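Local atomic coordinates of phosphoribosyl-aminoimidazole carboxylase (Aspergillus clavatus, PDB entry 3K5I), a protein that probably catalyses the ATP-dependent carboxylation of 5-aminoimidazole ribonucleotide to its N5-carboxy form in purine biosynthesis, as an ATP-grasp enzyme. Residues A[276-279]-A[280-284]. Numbering follows the deposited sequence.
With ADP (adenosine-5'-diphosphate), chain G.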
loop_
_atom_site.group_PDB
_atom_site.type_symbol
_atom_site.label_atom_id
_atom_site.label_comp_id
_atom_site.label_asym_id
_atom_site.label_seq_id
_atom_site.Cartn_x
_atom_site.Cartn_y
_atom_site.Cartn_z
ATOM N N PHE A 276 -22.846 -19.865 2.131
ATOM C CA PHE A 276 -22.323 -21.198 1.932
ATOM C C PHE A 276 -22.927 -21.655 0.618
ATOM O O PHE A 276 -24.019 -21.205 0.276
ATOM C CB PHE A 276 -22.844 -22.177 2.978
ATOM C CG PHE A 276 -22.616 -21.821 4.415
ATOM C CD1 PHE A 276 -23.705 -21.557 5.224
ATOM C CD2 PHE A 276 -21.373 -21.837 4.989
ATOM C CE1 PHE A 276 -23.545 -21.291 6.565
ATOM C CE2 PHE A 276 -21.202 -21.543 6.361
ATOM C CZ PHE A 276 -22.301 -21.294 7.159
ATOM N N LEU A 277 -22.237 -22.558 -0.077
ATOM C CA LEU A 277 -22.744 -23.063 -1.340
ATOM C C LEU A 277 -23.170 -24.463 -1.039
ATOM O O LEU A 277 -22.385 -25.273 -0.525
ATOM C CB LEU A 277 -21.727 -23.073 -2.475
ATOM C CG LEU A 277 -22.348 -23.335 -3.872
ATOM C CD1 LEU A 277 -23.502 -22.553 -4.478
ATOM C CD2 LEU A 277 -21.233 -23.351 -4.884
ATOM N N LEU A 278 -24.437 -24.705 -1.348
ATOM C CA LEU A 278 -24.996 -26.030 -1.102
ATOM C C LEU A 278 -24.709 -27.042 -2.199
ATOM O O LEU A 278 -24.495 -26.670 -3.373
ATOM C CB LEU A 278 -26.444 -25.953 -0.637
ATOM C CG LEU A 278 -26.257 -25.119 0.623
ATOM C CD1 LEU A 278 -27.619 -24.841 1.290
ATOM C CD2 LEU A 278 -25.211 -25.892 1.477
ATOM N N GLU A 279 -24.642 -28.307 -1.786
ATOM C CA GLU A 279 -24.359 -29.401 -2.695
ATOM C C GLU A 279 -25.422 -29.379 -3.754
ATOM O O GLU A 279 -25.225 -29.930 -4.845
ATOM C CB GLU A 279 -24.270 -30.766 -2.005
ATOM C CG GLU A 279 -23.133 -31.658 -2.481
ATOM C CD GLU A 279 -21.894 -31.561 -1.599
ATOM O OE1 GLU A 279 -20.749 -31.498 -2.130
ATOM O OE2 GLU A 279 -22.049 -31.583 -0.349
ATOM N N ASP A 280 -26.533 -28.731 -3.385
ATOM C CA ASP A 280 -27.652 -28.551 -4.282
ATOM C C ASP A 280 -27.515 -27.328 -5.187
ATOM O O ASP A 280 -28.342 -27.110 -6.063
ATOM C CB ASP A 280 -29.007 -28.689 -3.598
ATOM C CG ASP A 280 -29.381 -27.484 -2.783
ATOM O OD1 ASP A 280 -30.073 -27.683 -1.756
ATOM O OD2 ASP A 280 -28.971 -26.371 -3.167
ATOM N N ASP A 281 -26.474 -26.530 -4.946
ATOM C CA ASP A 281 -26.201 -25.315 -5.707
ATOM C C ASP A 281 -27.035 -24.114 -5.276
ATOM O O ASP A 281 -26.973 -23.049 -5.895
ATOM C CB ASP A 281 -26.131 -25.504 -7.223
ATOM C CG ASP A 281 -24.730 -25.853 -7.681
ATOM O OD1 ASP A 281 -23.887 -25.884 -6.763
ATOM O OD2 ASP A 281 -24.474 -26.090 -8.886
ATOM N N SER A 282 -27.801 -24.299 -4.201
ATOM C CA SER A 282 -28.611 -23.195 -3.707
ATOM C C SER A 282 -27.727 -22.440 -2.686
ATOM O O SER A 282 -26.667 -22.896 -2.247
ATOM C CB SER A 282 -29.848 -23.742 -3.026
ATOM O OG SER A 282 -29.384 -24.356 -1.847
ATOM N N ILE A 283 -28.162 -21.254 -2.285
ATOM C CA ILE A 283 -27.372 -20.467 -1.365
ATOM C C ILE A 283 -27.930 -20.076 -0.025
ATOM O O ILE A 283 -29.118 -19.794 0.185
ATOM C CB ILE A 283 -26.600 -19.309 -2.043
ATOM C CG1 ILE A 283 -25.863 -19.855 -3.263
ATOM C CG2 ILE A 283 -25.519 -18.759 -1.139
ATOM C CD1 ILE A 283 -25.287 -18.760 -4.208
ATOM N N MET A 284 -26.976 -20.063 0.890
ATOM C CA MET A 284 -27.277 -19.731 2.261
ATOM C C MET A 284 -26.329 -18.641 2.741
ATOM O O MET A 284 -25.155 -18.502 2.370
ATOM C CB MET A 284 -27.129 -20.992 3.090
ATOM C CG MET A 284 -27.842 -20.964 4.396
ATOM S SD MET A 284 -28.754 -22.544 4.520
ATOM C CE MET A 284 -27.971 -23.256 5.880
HETATM P PB ADP G . -17.085 -16.010 13.159
HETATM O O1B ADP G . -16.185 -16.175 14.323
HETATM O O2B ADP G . -17.736 -14.722 13.613
HETATM O O3B ADP G . -16.856 -15.681 11.648
HETATM P PA ADP G . -18.926 -17.910 11.752
HETATM O O1A ADP G . -18.780 -17.203 10.477
HETATM O O2A ADP G . -20.388 -18.197 11.991
HETATM O O3A ADP G . -18.191 -17.159 12.967
HETATM O "O5'" ADP G . -18.194 -19.306 11.437
HETATM C "C5'" ADP G . -16.902 -19.365 10.820
HETATM C "C4'" ADP G . -16.851 -20.536 9.871
HETATM O "O4'" ADP G . -17.166 -21.757 10.588
HETATM C "C3'" ADP G . -17.860 -20.607 8.738
HETATM O "O3'" ADP G . -17.186 -20.017 7.614
HETATM C "C2'" ADP G . -17.998 -22.096 8.398
HETATM O "O2'" ADP G . -16.726 -22.670 7.972
HETATM C "C1'" ADP G . -18.009 -22.568 9.836
HETATM N N9 ADP G . -19.408 -22.658 10.227
HETATM C C8 ADP G . -20.116 -21.646 10.814
HETATM N N7 ADP G . -21.427 -21.967 10.913
HETATM C C5 ADP G . -21.463 -23.258 10.426
HETATM C C6 ADP G . -22.556 -24.189 10.392
HETATM N N6 ADP G . -23.736 -24.150 10.651
HETATM N N1 ADP G . -22.270 -25.404 9.840
HETATM C C2 ADP G . -21.006 -25.793 9.428
HETATM N N3 ADP G . -19.993 -24.979 9.566
HETATM C C4 ADP G . -20.232 -23.740 10.029
#
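F276 and M284 face each other as an antiparallel hydrogen-bonded pair at the closely packed end of a beta hairpin. M284 N donates to F276 O at 3.2 Å and carries the pair; F276 N donates back to M284 O, whose position is less certain. Pairing puts both side chains on one face of the sheet, and CD1 of the F276 ring lies 4.1 Å from M284 CB. The far side of the ring serves the nucleotide: F276 CE2 meets C2' of the ADP ribose at 3.8 Å, edge-on, and F276 CZ reaches C5 of the adenine. The opposite face carries the non-hydrogen-bonded pair L277 and I283, where L277 CD1 touches I283 CG1 at 3.8 Å. L278 N closes the ladder on S282 O (3.0 Å, 160°), and L278 CD1 reaches M284 SD at 4.1 Å.

Beyond this the chain reverses in a type I turn, L278 to D281, with a G1 bulge at D281, whose backbone is left-handed (phi 80°): a 3:5 hairpin. Here the packing gives way to solvent. E279, poorly ordered, and D280 are exposed; D280 OD2 accepts a hydrogen bond from S282 N, an Asx turn, although the placement of this oxygen is uncertain. D281 is also exposed, but its OD1 forms a salt bridge with K207.

The hairpin lies in the ATP-grasp family region, and its strand 283-289 is outermost in the large antiparallel sheet within this chain. Strand 206-216 flanks strand 269-278, its F206 ring lying nearly parallel to that of F276, and helix 248-263 packs I250 against L277 and I283.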